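Local coordinates for protein farnesyl diphosphate phosphatase YisP (Bacillus subtilis subsp. subtilis, PDB 3WE9) that hydrolyses farnesyl diphosphate to farnesol and diphosphate, releasing diphosphate more readily from it than from geranyl or geranylgeranyl diphosphate, and takes part in biofilm formation, at residues F94-S98 and E99-E103; V153-G156 and L157-L161; G195-K199 and A200-T204; Q220-L223 and P224-P227; T265-K268 and Q269-D273. All coordinates share one frame; numbering follows the deposited sequence.

Contact 1. Residues F94-S98 and E99-E103; sequences FTLES and EPFRE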
loop_
_atom_site.group_PDB
_atom_site.type_symbol
_atom_site.label_atom_id
_atom_site.label_comp_id
_atom_site.label_asym_id
_atom_site.label_seq_id
_atom_site.Cartn_x
_atom_site.Cartn_y
_atom_site.Cartn_z
ATOM N N PHE A 94 -18.656 -9.884 0.803
ATOM C CA PHE A 94 -17.789 -10.156 -0.341
ATOM C C PHE A 94 -17.061 -11.495 -0.324
ATOM O O PHE A 94 -16.203 -11.751 -1.173
ATOM C CB PHE A 94 -16.786 -9.010 -0.488
ATOM C CG PHE A 94 -17.426 -7.722 -0.912
ATOM C CD1 PHE A 94 -17.736 -7.496 -2.252
ATOM C CD2 PHE A 94 -17.782 -6.762 0.036
ATOM C CE1 PHE A 94 -18.397 -6.332 -2.647
ATOM C CE2 PHE A 94 -18.446 -5.591 -0.345
ATOM C CZ PHE A 94 -18.754 -5.377 -1.691
ATOM N N THR A 95 -17.417 -12.347 0.636
ATOM C CA THR A 95 -16.803 -13.664 0.770
ATOM C C THR A 95 -15.280 -13.535 0.740
ATOM O O THR A 95 -14.606 -14.132 -0.102
ATOM C CB THR A 95 -17.271 -14.600 -0.361
ATOM O OG1 THR A 95 -18.704 -14.605 -0.411
ATOM C CG2 THR A 95 -16.780 -16.022 -0.115
ATOM N N LEU A 96 -14.746 -12.748 1.667
ATOM C CA LEU A 96 -13.304 -12.522 1.753
ATOM C C LEU A 96 -12.593 -13.759 2.301
ATOM O O LEU A 96 -13.210 -14.599 2.965
ATOM C CB LEU A 96 -13.016 -11.314 2.650
ATOM C CG LEU A 96 -13.688 -9.996 2.231
ATOM C CD1 LEU A 96 -13.316 -8.897 3.214
ATOM C CD2 LEU A 96 -13.267 -9.620 0.816
ATOM N N GLU A 97 -11.297 -13.867 2.019
ATOM C CA GLU A 97 -10.506 -15.006 2.476
ATOM C C GLU A 97 -9.703 -14.680 3.730
ATOM O O GLU A 97 -9.133 -13.596 3.849
ATOM C CB GLU A 97 -9.563 -15.458 1.367
ATOM C CG GLU A 97 -10.264 -15.741 0.059
ATOM C CD GLU A 97 -9.358 -16.429 -0.932
ATOM O OE1 GLU A 97 -8.261 -15.890 -1.212
ATOM O OE2 GLU A 97 -9.742 -17.510 -1.428
ATOM N N SER A 98 -9.650 -15.633 4.658
ATOM C CA SER A 98 -8.940 -15.444 5.921
ATOM C C SER A 98 -7.411 -15.467 5.844
ATOM O O SER A 98 -6.744 -14.750 6.586
ATOM C CB SER A 98 -9.413 -16.489 6.944
ATOM O OG SER A 98 -9.139 -17.805 6.496
ATOM N N GLU A 99 -6.861 -16.282 4.951
ATOM C CA GLU A 99 -5.405 -16.414 4.812
ATOM C C GLU A 99 -4.602 -15.105 4.748
ATOM O O GLU A 99 -3.731 -14.866 5.587
ATOM C CB GLU A 99 -5.068 -17.275 3.589
ATOM C CG GLU A 99 -5.411 -18.763 3.723
ATOM C CD GLU A 99 -6.892 -19.019 3.958
ATOM O OE1 GLU A 99 -7.725 -18.431 3.232
ATOM O OE2 GLU A 99 -7.223 -19.819 4.861
ATOM N N PRO A 100 -4.876 -14.241 3.754
ATOM C CA PRO A 100 -4.119 -12.983 3.672
ATOM C C PRO A 100 -4.166 -12.133 4.945
ATOM O O PRO A 100 -3.200 -11.440 5.273
ATOM C CB PRO A 100 -4.742 -12.279 2.465
ATOM C CG PRO A 100 -6.143 -12.832 2.422
ATOM C CD PRO A 100 -5.919 -14.297 2.716
ATOM N N PHE A 101 -5.286 -12.186 5.658
ATOM C CA PHE A 101 -5.422 -11.423 6.892
ATOM C C PHE A 101 -4.487 -11.999 7.954
ATOM O O PHE A 101 -3.869 -11.254 8.722
ATOM C CB PHE A 101 -6.874 -11.456 7.375
ATOM C CG PHE A 101 -7.819 -10.696 6.489
ATOM C CD1 PHE A 101 -7.933 -9.310 6.592
ATOM C CD2 PHE A 101 -8.559 -11.359 5.520
ATOM C CE1 PHE A 101 -8.776 -8.594 5.735
ATOM C CE2 PHE A 101 -9.403 -10.658 4.658
ATOM C CZ PHE A 101 -9.513 -9.273 4.765
ATOM N N ARG A 102 -4.381 -13.326 7.987
ATOM C CA ARG A 102 -3.502 -13.989 8.943
ATOM C C ARG A 102 -2.069 -13.624 8.574
ATOM O O ARG A 102 -1.288 -13.187 9.419
ATOM C CB ARG A 102 -3.675 -15.509 8.868
ATOM C CG ARG A 102 -5.096 -15.991 9.114
ATOM C CD ARG A 102 -5.201 -17.491 8.882
ATOM N NE ARG A 102 -6.575 -17.976 8.982
ATOM C CZ ARG A 102 -7.328 -17.869 10.072
ATOM N NH1 ARG A 102 -6.844 -17.293 11.165
ATOM N NH2 ARG A 102 -8.566 -18.346 10.072
ATOM N N GLU A 103 -1.745 -13.807 7.298
ATOM C CA GLU A 103 -0.420 -13.496 6.774
ATOM C C GLU A 103 0.035 -12.115 7.225
ATOM O O GLU A 103 1.137 -11.953 7.746
ATOM C CB GLU A 103 -0.441 -13.554 5.246
ATOM C CG GLU A 103 -0.004 -14.880 4.656
ATOM C CD GLU A 103 1.501 -14.959 4.476
ATOM O OE1 GLU A 103 2.232 -14.933 5.492
ATOM O OE2 GLU A 103 1.952 -15.037 3.312
#
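S98 and R102 make the main backbone link across this short turn. S98 O accepts from R102 N at 3.1 Å, with an N-H...O angle of 154°, the i to i+4 bond of an alpha-helix. F101 N also comes to S98 O, but the bond is weak and badly bent. P100 suits the first turn, where amides have no carbonyl one turn earlier: it brings no N-H to satisfy, whereas the buried E99 N finds no partner in the model.

Among the side chains, S98 OG donates a weak bond to E99 OE2 at 3.2 Å. The bend of E99 at chi2 (60°) curls its carboxylate back to the serine. R102 runs extended past S98, its CG 3.3 Å from S98 O and its guanidinium set obliquely to S98 OG.

The apolar link is L96 CD1 to F101 CZ, 4.1 Å apart and oblique to the ring. F101 meets F87 and F50 edge-to-face, and L96 packs on Y91, V47 and I139, so both belong to the buried side while the acidic residues face outward. With T95 at positive phi after helix 84-94, this is a tight helix-to-helix connection of the all-alpha squalene/phytoene synthase fold.

Contact 2. Residues V153-G156 and L157-L161; sequences VSLG and LAIQL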
loop_
_atom_site.group_PDB
_atom_site.type_symbol
_atom_site.label_atom_id
_atom_site.label_comp_id
_atom_site.label_asym_id
_atom_site.label_seq_id
_atom_site.Cartn_x
_atom_site.Cartn_y
_atom_site.Cartn_z
ATOM N N VAL A 153 -2.032 -8.538 -6.111
ATOM C CA VAL A 153 -0.910 -8.754 -5.210
ATOM C C VAL A 153 0.253 -7.840 -5.599
ATOM O O VAL A 153 0.882 -7.219 -4.738
ATOM C CB VAL A 153 -0.446 -10.233 -5.241
ATOM C CG1 VAL A 153 0.833 -10.400 -4.427
ATOM C CG2 VAL A 153 -1.550 -11.133 -4.677
ATOM N N SER A 154 0.525 -7.747 -6.896
ATOM C CA SER A 154 1.608 -6.896 -7.368
ATOM C C SER A 154 1.358 -5.427 -7.010
ATOM O O SER A 154 2.281 -4.709 -6.645
ATOM C CB SER A 154 1.783 -7.051 -8.880
ATOM O OG SER A 154 2.422 -8.282 -9.183
ATOM N N LEU A 155 0.109 -4.984 -7.116
ATOM C CA LEU A 155 -0.229 -3.605 -6.783
ATOM C C LEU A 155 0.029 -3.333 -5.299
ATOM O O LEU A 155 0.685 -2.360 -4.945
ATOM C CB LEU A 155 -1.698 -3.320 -7.104
ATOM C CG LEU A 155 -2.165 -1.906 -6.734
ATOM C CD1 LEU A 155 -1.349 -0.875 -7.503
ATOM C CD2 LEU A 155 -3.655 -1.758 -7.029
ATOM N N GLY A 156 -0.488 -4.201 -4.437
ATOM C CA GLY A 156 -0.293 -4.020 -3.008
ATOM C C GLY A 156 1.173 -4.069 -2.619
ATOM O O GLY A 156 1.636 -3.288 -1.783
ATOM N N LEU A 157 1.895 -5.006 -3.222
ATOM C CA LEU A 157 3.324 -5.184 -2.987
ATOM C C LEU A 157 4.055 -3.893 -3.381
ATOM O O LEU A 157 4.836 -3.346 -2.608
ATOM C CB LEU A 157 3.820 -6.365 -3.838
ATOM C CG LEU A 157 5.255 -6.910 -3.965
ATOM C CD1 LEU A 157 6.298 -5.875 -3.601
ATOM C CD2 LEU A 157 5.390 -8.141 -3.112
ATOM N N ALA A 158 3.780 -3.411 -4.590
ATOM C CA ALA A 158 4.410 -2.191 -5.093
ATOM C C ALA A 158 4.107 -0.980 -4.201
ATOM O O ALA A 158 4.988 -0.162 -3.917
ATOM C CB ALA A 158 3.934 -1.916 -6.517
ATOM N N ILE A 159 2.858 -0.864 -3.763
ATOM C CA ILE A 159 2.465 0.253 -2.907
ATOM C C ILE A 159 3.248 0.239 -1.592
ATOM O O ILE A 159 3.647 1.289 -1.073
ATOM C CB ILE A 159 0.945 0.209 -2.636
ATOM C CG1 ILE A 159 0.189 0.580 -3.922
ATOM C CG2 ILE A 159 0.582 1.137 -1.487
ATOM C CD1 ILE A 159 -1.329 0.357 -3.851
ATOM N N GLN A 160 3.478 -0.953 -1.051
ATOM C CA GLN A 160 4.241 -1.058 0.187
ATOM C C GLN A 160 5.688 -0.625 -0.082
ATOM O O GLN A 160 6.307 0.074 0.726
ATOM C CB GLN A 160 4.196 -2.496 0.714
ATOM C CG GLN A 160 4.791 -2.655 2.099
ATOM C CD GLN A 160 4.006 -1.902 3.165
ATOM O OE1 GLN A 160 3.804 -0.694 3.067
ATOM N NE2 GLN A 160 3.566 -2.619 4.192
ATOM N N LEU A 161 6.231 -1.030 -1.224
ATOM C CA LEU A 161 7.593 -0.640 -1.574
ATOM C C LEU A 161 7.672 0.872 -1.721
ATOM O O LEU A 161 8.647 1.497 -1.302
ATOM C CB LEU A 161 8.041 -1.300 -2.879
ATOM C CG LEU A 161 8.345 -2.803 -2.822
ATOM C CD1 LEU A 161 8.753 -3.294 -4.214
ATOM C CD2 LEU A 161 9.454 -3.070 -1.812
#
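L155 and I159 meet one turn apart on helix 145-165. The tip of the isoleucine, CD1, lies 3.8 Å from L155 CG and also touches L155 CD1, the two chains crossing obliquely. With I159 CG1 anti to the carbonyl carbon (chi1 -71°), the longer branch turns back along the helix toward L155, and CG1 comes within 3.2 Å of L155 O. A beta-branched residue suits this place because one branch can lie against the preceding turn while CG2 takes another direction.

Beneath the side chains run four regular i to i+4 bonds. L157 N reaches V153 O, A158 N reaches S154 O and I159 N reaches L155 O, each at 2.9 Å; Q160 N to G156 O is slightly longer.

Further out, L155 packs on L238 and I159 on H241 of helix 228-250, whereas L157 turns to A125 and Y126 of helix 118-140. A158 is small enough to pack closely beside Y215 and L216 of helix 199-221. S154 OG bonds to E218 on helix 199-221 and to Q150 O on its own helix; Q160 NE2 bonds to T128. A triethylene glycol, probably from the crystallisation liquor, lies about 4 Å from the I159 side chain.

An alanine at I159 is likely to open a gap beside L155 CG and leave that leucine freer to turn. The chemistry is therefore divided: backbone amides are satisfied within the helix, apolar branches fill its contacts, the glutamine amide goes to a neighbouring helix, and the serine hydroxyl ties E218 to the helix's own backbone.

Contact 3. Residues G195-K199 and A200-T204; sequences GTVNK and AFTMT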
loop_
_atom_site.group_PDB
_atom_site.type_symbol
_atom_site.label_atom_id
_atom_site.label_comp_id
_atom_site.label_asym_id
_atom_site.label_seq_id
_atom_site.Cartn_x
_atom_site.Cartn_y
_atom_site.Cartn_z
ATOM N N GLY A 195 22.162 9.520 7.504
ATOM C CA GLY A 195 21.123 9.928 6.581
ATOM C C GLY A 195 21.740 10.681 5.420
ATOM O O GLY A 195 21.164 11.646 4.906
ATOM N N THR A 196 22.920 10.240 4.995
ATOM C CA THR A 196 23.615 10.896 3.894
ATOM C C THR A 196 23.022 10.552 2.535
ATOM O O THR A 196 22.891 9.381 2.181
ATOM C CB THR A 196 25.109 10.525 3.864
ATOM O OG1 THR A 196 25.705 10.845 5.130
ATOM C CG2 THR A 196 25.826 11.301 2.759
ATOM N N VAL A 197 22.663 11.583 1.776
ATOM C CA VAL A 197 22.107 11.381 0.445
ATOM C C VAL A 197 23.193 11.679 -0.576
ATOM O O VAL A 197 23.410 12.832 -0.955
ATOM C CB VAL A 197 20.904 12.302 0.171
ATOM C CG1 VAL A 197 20.403 12.087 -1.263
ATOM C CG2 VAL A 197 19.793 12.011 1.168
ATOM N N ASN A 198 23.900 10.634 -0.989
ATOM C CA ASN A 198 24.953 10.781 -1.976
ATOM C C ASN A 198 24.597 9.900 -3.161
ATOM O O ASN A 198 23.522 9.291 -3.183
ATOM C CB ASN A 198 26.313 10.372 -1.387
ATOM C CG ASN A 198 26.269 9.024 -0.682
ATOM O OD1 ASN A 198 25.427 8.179 -0.988
ATOM N ND2 ASN A 198 27.191 8.814 0.257
ATOM N N LYS A 199 25.489 9.837 -4.146
ATOM C CA LYS A 199 25.263 9.025 -5.336
ATOM C C LYS A 199 25.026 7.559 -4.976
ATOM O O LYS A 199 24.159 6.903 -5.548
ATOM C CB LYS A 199 26.458 9.137 -6.285
ATOM C CG LYS A 199 26.318 8.305 -7.554
ATOM C CD LYS A 199 25.082 8.707 -8.355
ATOM C CE LYS A 199 24.989 7.918 -9.659
ATOM N NZ LYS A 199 23.765 8.250 -10.438
ATOM N N ALA A 200 25.805 7.050 -4.028
ATOM C CA ALA A 200 25.673 5.662 -3.584
ATOM C C ALA A 200 24.260 5.422 -3.053
ATOM O O ALA A 200 23.672 4.357 -3.272
ATOM C CB ALA A 200 26.700 5.367 -2.496
ATOM N N PHE A 201 23.710 6.405 -2.348
ATOM C CA PHE A 201 22.362 6.254 -1.822
ATOM C C PHE A 201 21.296 6.293 -2.906
ATOM O O PHE A 201 20.376 5.470 -2.906
ATOM C CB PHE A 201 22.018 7.329 -0.791
ATOM C CG PHE A 201 20.579 7.275 -0.349
ATOM C CD1 PHE A 201 20.099 6.169 0.351
ATOM C CD2 PHE A 201 19.687 8.285 -0.696
ATOM C CE1 PHE A 201 18.747 6.066 0.698
ATOM C CE2 PHE A 201 18.335 8.195 -0.356
ATOM C CZ PHE A 201 17.863 7.080 0.341
ATOM N N THR A 202 21.402 7.249 -3.826
ATOM C CA THR A 202 20.404 7.355 -4.880
ATOM C C THR A 202 20.416 6.114 -5.771
ATOM O O THR A 202 19.368 5.688 -6.258
ATOM C CB THR A 202 20.596 8.644 -5.728
ATOM O OG1 THR A 202 21.911 8.669 -6.290
ATOM C CG2 THR A 202 20.393 9.880 -4.857
ATOM N N MET A 203 21.594 5.532 -5.985
ATOM C CA MET A 203 21.687 4.310 -6.782
ATOM C C MET A 203 20.990 3.164 -6.049
ATOM O O MET A 203 20.312 2.343 -6.665
ATOM C CB MET A 203 23.149 3.945 -7.045
ATOM C CG MET A 203 23.806 4.848 -8.071
ATOM S SD MET A 203 25.524 4.414 -8.331
ATOM C CE MET A 203 25.358 3.136 -9.591
ATOM N N THR A 204 21.163 3.123 -4.730
ATOM C CA THR A 204 20.540 2.104 -3.894
ATOM C C THR A 204 19.023 2.281 -3.956
ATOM O O THR A 204 18.274 1.328 -4.180
ATOM C CB THR A 204 21.000 2.243 -2.424
ATOM O OG1 THR A 204 22.411 1.993 -2.344
ATOM C CG2 THR A 204 20.243 1.251 -1.520
HETATM O O HOH W 1 21.229 7.459 -8.891
#
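N198 caps the helix through F201. N198 OD1 accepts from F201 N at 2.8 Å, replacing the carbonyl that an earlier turn would have supplied. The bond is bent to 146° at the hydrogen, yet the amide nitrogen stands almost in line with the side-chain C=O. The first torsion of N198 (chi1 49°) sets CG between its own backbone N and carbonyl carbon, folding the short amide back over the helix end.

N198 O takes T202 N at 3.0 Å, starting the regular i to i+4 series. K199 O has two donors on the same face of its plane: M203 N at 2.9 Å and the hydroxyl T202 OG1 at 3.0 Å. That hydroxyl also accepts from a water 2.9 Å away, and the water in turn accepts from K199 NZ at 3.1 Å. One water thus joins the lysine tip to the threonine. A second threonine works similarly: T204 OG1 donates to A200 O at 2.8 Å, while T204 N reaches that oxygen from the opposite face.

The apolar touch is V197 CG1 against F201 CD2, 3.9 Å apart and oblique to the ring, which also meets F256 and Y187. Y187 OH bonds to T196 O, and G195, at positive phi, closes the preceding helix in a Schellman motif.

A leucine in place of N198 would probably leave F201 N without its acceptor and the first turn prone to fray. The N-cap bond thus serves an amide that lies before the ordinary helix pattern begins, while threonine hydroxyls add a second donor to carbonyls already engaged by the helix.

Contact 4. Residues Q220-L223 and P224-P227; sequences QDAL and PLFP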
loop_
_atom_site.group_PDB
_atom_site.type_symbol
_atom_site.label_atom_id
_atom_site.label_comp_id
_atom_site.label_asym_id
_atom_site.label_seq_id
_atom_site.Cartn_x
_atom_site.Cartn_y
_atom_site.Cartn_z
ATOM N N GLN A 220 -0.550 -2.482 -14.322
ATOM C CA GLN A 220 -0.961 -1.582 -15.394
ATOM C C GLN A 220 -1.380 -2.402 -16.611
ATOM O O GLN A 220 -2.386 -2.102 -17.257
ATOM C CB GLN A 220 0.194 -0.648 -15.769
ATOM C CG GLN A 220 -0.109 0.326 -16.901
ATOM C CD GLN A 220 -1.092 1.415 -16.500
ATOM O OE1 GLN A 220 -0.922 2.072 -15.471
ATOM N NE2 GLN A 220 -2.122 1.619 -17.321
ATOM N N ASP A 221 -0.611 -3.446 -16.913
ATOM C CA ASP A 221 -0.916 -4.302 -18.058
ATOM C C ASP A 221 -2.249 -5.038 -17.894
ATOM O O ASP A 221 -2.913 -5.353 -18.882
ATOM C CB ASP A 221 0.187 -5.345 -18.282
ATOM C CG ASP A 221 1.523 -4.730 -18.650
ATOM O OD1 ASP A 221 1.548 -3.667 -19.309
ATOM O OD2 ASP A 221 2.558 -5.330 -18.288
ATOM N N ALA A 222 -2.636 -5.316 -16.651
ATOM C CA ALA A 222 -3.884 -6.027 -16.384
ATOM C C ALA A 222 -5.054 -5.094 -16.080
ATOM O O ALA A 222 -6.157 -5.549 -15.780
ATOM C CB ALA A 222 -3.683 -7.002 -15.229
ATOM N N LEU A 223 -4.810 -3.790 -16.168
ATOM C CA LEU A 223 -5.831 -2.787 -15.887
ATOM C C LEU A 223 -7.141 -2.958 -16.671
ATOM O O LEU A 223 -8.227 -2.822 -16.103
ATOM C CB LEU A 223 -5.261 -1.386 -16.129
ATOM C CG LEU A 223 -6.185 -0.201 -15.836
ATOM C CD1 LEU A 223 -6.653 -0.255 -14.386
ATOM C CD2 LEU A 223 -5.455 1.108 -16.122
ATOM N N PRO A 224 -7.058 -3.250 -17.983
ATOM C CA PRO A 224 -8.277 -3.423 -18.784
ATOM C C PRO A 224 -9.144 -4.615 -18.370
ATOM O O PRO A 224 -10.321 -4.683 -18.726
ATOM C CB PRO A 224 -7.740 -3.580 -20.213
ATOM C CG PRO A 224 -6.427 -2.846 -20.173
ATOM C CD PRO A 224 -5.863 -3.276 -18.847
ATOM N N LEU A 225 -8.561 -5.552 -17.627
ATOM C CA LEU A 225 -9.284 -6.741 -17.179
ATOM C C LEU A 225 -10.178 -6.512 -15.965
ATOM O O LEU A 225 -11.090 -7.295 -15.712
ATOM C CB LEU A 225 -8.311 -7.872 -16.855
ATOM C CG LEU A 225 -7.455 -8.404 -18.001
ATOM C CD1 LEU A 225 -6.555 -9.507 -17.468
ATOM C CD2 LEU A 225 -8.343 -8.924 -19.125
ATOM N N PHE A 226 -9.906 -5.463 -15.199
ATOM C CA PHE A 226 -10.727 -5.170 -14.029
ATOM C C PHE A 226 -12.092 -4.680 -14.485
ATOM O O PHE A 226 -12.206 -4.045 -15.528
ATOM C CB PHE A 226 -10.071 -4.085 -13.173
ATOM C CG PHE A 226 -8.984 -4.595 -12.278
ATOM C CD1 PHE A 226 -9.294 -5.137 -11.034
ATOM C CD2 PHE A 226 -7.652 -4.538 -12.678
ATOM C CE1 PHE A 226 -8.288 -5.620 -10.192
ATOM C CE2 PHE A 226 -6.638 -5.017 -11.848
ATOM C CZ PHE A 226 -6.957 -5.558 -10.602
ATOM N N PRO A 227 -13.147 -4.970 -13.709
ATOM C CA PRO A 227 -14.478 -4.505 -14.113
ATOM C C PRO A 227 -14.499 -2.980 -14.090
ATOM O O PRO A 227 -13.750 -2.356 -13.327
ATOM C CB PRO A 227 -15.398 -5.129 -13.062
ATOM C CG PRO A 227 -14.515 -5.243 -11.850
ATOM C CD PRO A 227 -13.209 -5.720 -12.441
#
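F226 turns back beside A222 and L223, and its side chain can be followed outward from the backbone. CB lies 3.7 Å from L223 O. The first torsion, chi1 -81°, puts CG anti to the carbonyl carbon and turns the ring toward the preceding turn. There CD2 is 3.6 Å from A222 O, which approaches obliquely, while L223 O lies at the ring edge, near its plane. CE2, one atom further on, comes within 4.0 Å of A222 O. Beyond it the ring tip leaves both residues.

The backbone bonds have i to i+3 spacing, as in a 3-10 turn. L225 N donates to A222 O at 3.0 Å, standing above the carbonyl plane, 53° out of it. F226 N to L223 O is longer, 3.3 Å, and likewise comes from above the plane. P224 is consistent with the change from alpha-helical spacing: it has no N-H to offer Q220 O, which instead accepts from L223 N. The proline ring lies close against the residue before it, P224 CD 3.4 Å from L223 CB, as the covalent link largely dictates.

This turn takes the chain from helix 199-221 to helix 228-250. The L223 side chain touches V234 and K235 on the latter, and Q220 OE1 bonds to R242 there. On helix 145-165, A222 rests on A151, while L225 and F226 pack on L148; F226 also meets Q231, so its large side chain spans two helices.

Contact 5. Residues T265-K268 and Q269-D273; sequences TEVK and QILSD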
loop_
_atom_site.group_PDB
_atom_site.type_symbol
_atom_site.label_atom_id
_atom_site.label_comp_id
_atom_site.label_asym_id
_atom_site.label_seq_id
_atom_site.Cartn_x
_atom_site.Cartn_y
_atom_site.Cartn_z
ATOM N N THR A 265 -3.637 19.171 -3.530
ATOM C CA THR A 265 -3.514 19.802 -4.837
ATOM C C THR A 265 -2.874 18.845 -5.829
ATOM O O THR A 265 -3.350 18.698 -6.955
ATOM C CB THR A 265 -2.656 21.091 -4.761
ATOM O OG1 THR A 265 -3.266 22.020 -3.857
ATOM C CG2 THR A 265 -2.544 21.745 -6.134
ATOM N N GLU A 266 -1.797 18.189 -5.410
ATOM C CA GLU A 266 -1.107 17.250 -6.284
ATOM C C GLU A 266 -1.981 16.068 -6.692
ATOM O O GLU A 266 -2.011 15.691 -7.865
ATOM C CB GLU A 266 0.180 16.761 -5.615
ATOM C CG GLU A 266 1.306 17.784 -5.686
ATOM C CD GLU A 266 2.509 17.419 -4.840
ATOM O OE1 GLU A 266 3.594 17.986 -5.089
ATOM O OE2 GLU A 266 2.378 16.579 -3.927
ATOM N N VAL A 267 -2.691 15.487 -5.730
ATOM C CA VAL A 267 -3.561 14.349 -6.016
ATOM C C VAL A 267 -4.589 14.764 -7.066
ATOM O O VAL A 267 -4.829 14.055 -8.044
ATOM C CB VAL A 267 -4.304 13.875 -4.741
ATOM C CG1 VAL A 267 -5.272 12.753 -5.086
ATOM C CG2 VAL A 267 -3.299 13.406 -3.692
ATOM N N LYS A 268 -5.181 15.932 -6.853
ATOM C CA LYS A 268 -6.174 16.468 -7.768
ATOM C C LYS A 268 -5.636 16.540 -9.200
ATOM O O LYS A 268 -6.298 16.100 -10.138
ATOM C CB LYS A 268 -6.607 17.849 -7.272
ATOM C CG LYS A 268 -7.717 18.505 -8.058
ATOM C CD LYS A 268 -8.298 19.640 -7.235
ATOM C CE LYS A 268 -9.081 20.622 -8.077
ATOM N NZ LYS A 268 -9.656 21.702 -7.224
ATOM N N GLN A 269 -4.430 17.075 -9.370
ATOM C CA GLN A 269 -3.841 17.176 -10.705
ATOM C C GLN A 269 -3.615 15.798 -11.314
ATOM O O GLN A 269 -4.009 15.531 -12.452
ATOM C CB GLN A 269 -2.505 17.924 -10.658
ATOM C CG GLN A 269 -1.803 17.988 -12.015
ATOM C CD GLN A 269 -2.599 18.770 -13.056
ATOM O OE1 GLN A 269 -2.328 18.684 -14.255
ATOM N NE2 GLN A 269 -3.578 19.545 -12.598
ATOM N N ILE A 270 -2.964 14.927 -10.550
ATOM C CA ILE A 270 -2.686 13.572 -11.005
ATOM C C ILE A 270 -3.976 12.906 -11.457
ATOM O O ILE A 270 -4.014 12.229 -12.488
ATOM C CB ILE A 270 -2.087 12.702 -9.871
ATOM C CG1 ILE A 270 -0.831 13.360 -9.291
ATOM C CG2 ILE A 270 -1.785 11.302 -10.400
ATOM C CD1 ILE A 270 0.291 13.550 -10.282
ATOM N N LEU A 271 -5.035 13.110 -10.676
ATOM C CA LEU A 271 -6.330 12.506 -10.958
ATOM C C LEU A 271 -7.231 13.282 -11.912
ATOM O O LEU A 271 -8.330 12.826 -12.227
ATOM C CB LEU A 271 -7.082 12.247 -9.647
ATOM C CG LEU A 271 -6.347 11.383 -8.612
ATOM C CD1 LEU A 271 -7.265 11.118 -7.439
ATOM C CD2 LEU A 271 -5.895 10.074 -9.239
ATOM N N SER A 272 -6.780 14.446 -12.373
ATOM C CA SER A 272 -7.574 15.238 -13.313
ATOM C C SER A 272 -7.957 14.307 -14.460
ATOM O O SER A 272 -8.929 14.546 -15.179
ATOM C CB SER A 272 -6.747 16.400 -13.862
ATOM O OG SER A 272 -5.661 15.925 -14.638
ATOM N N ASP A 273 -7.160 13.245 -14.596
ATOM C CA ASP A 273 -7.293 12.193 -15.604
ATOM C C ASP A 273 -6.273 12.361 -16.718
ATOM O O ASP A 273 -5.110 11.946 -16.508
ATOM C CB ASP A 273 -8.705 12.158 -16.199
ATOM C CG ASP A 273 -9.506 10.968 -15.717
ATOM O OD1 ASP A 273 -9.050 10.285 -14.774
ATOM O OD2 ASP A 273 -10.596 10.710 -16.274
#
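V267 holds CG1 anti to its backbone N (chi1 176°), while L271, one turn on, has CG anti to the carbonyl carbon (chi1 -56°). These torsions set the two side chains alongside each other in the same direction, with V267 CG1 a tight 3.5 Å from L271 CD1. L271 CG also sits 3.1 Å from V267 O. In I270, the same choice of chi1 brings CG1 back to E266 O at 3.0 Å.

The backbone supports this with alpha-helical bonds. I270 N to E266 O is almost straight at 177°, and L271 N reaches V267 O at 2.8 Å. Near the C-terminal end S272 turns back on Q269 O, which accepts from both OG and N of the serine; OG, 2.8 Å away, lies in the carbonyl plane. A serine suits this place because its short hydroxyl can bend back to a carbonyl three residues earlier.

Helix 264-271 packs against helix 228-250 through its apolar side: V267 touches L240, I270 touches H239 and A243, and L271 touches A236. V267 and L271 also rest on K31 of helix 27-33. E266 adds a salt bridge to K247, fastening this C-terminal helix to the outside of the bundle.

How the contacts relate
From the N terminus, the five contacts follow one another in series; none nests in or crosses another, and each is local, so no long loop is closed. Contact 1 joins helix 84-94 to helix 98-107. Contact 2 lies on helix 145-165, with its centre about 6 Å from that of the chain. Contacts 3 and 4 stand at the start and end of helix 199-221, their centres about 35 Å apart, and contact 4 leads on into helix 228-250. Contact 5 belongs to the last helix. Helix 228-250 is a shared neighbour, touched by side chains of contacts 2, 4 and 5, while contacts 1 and 2 both reach helix 118-140.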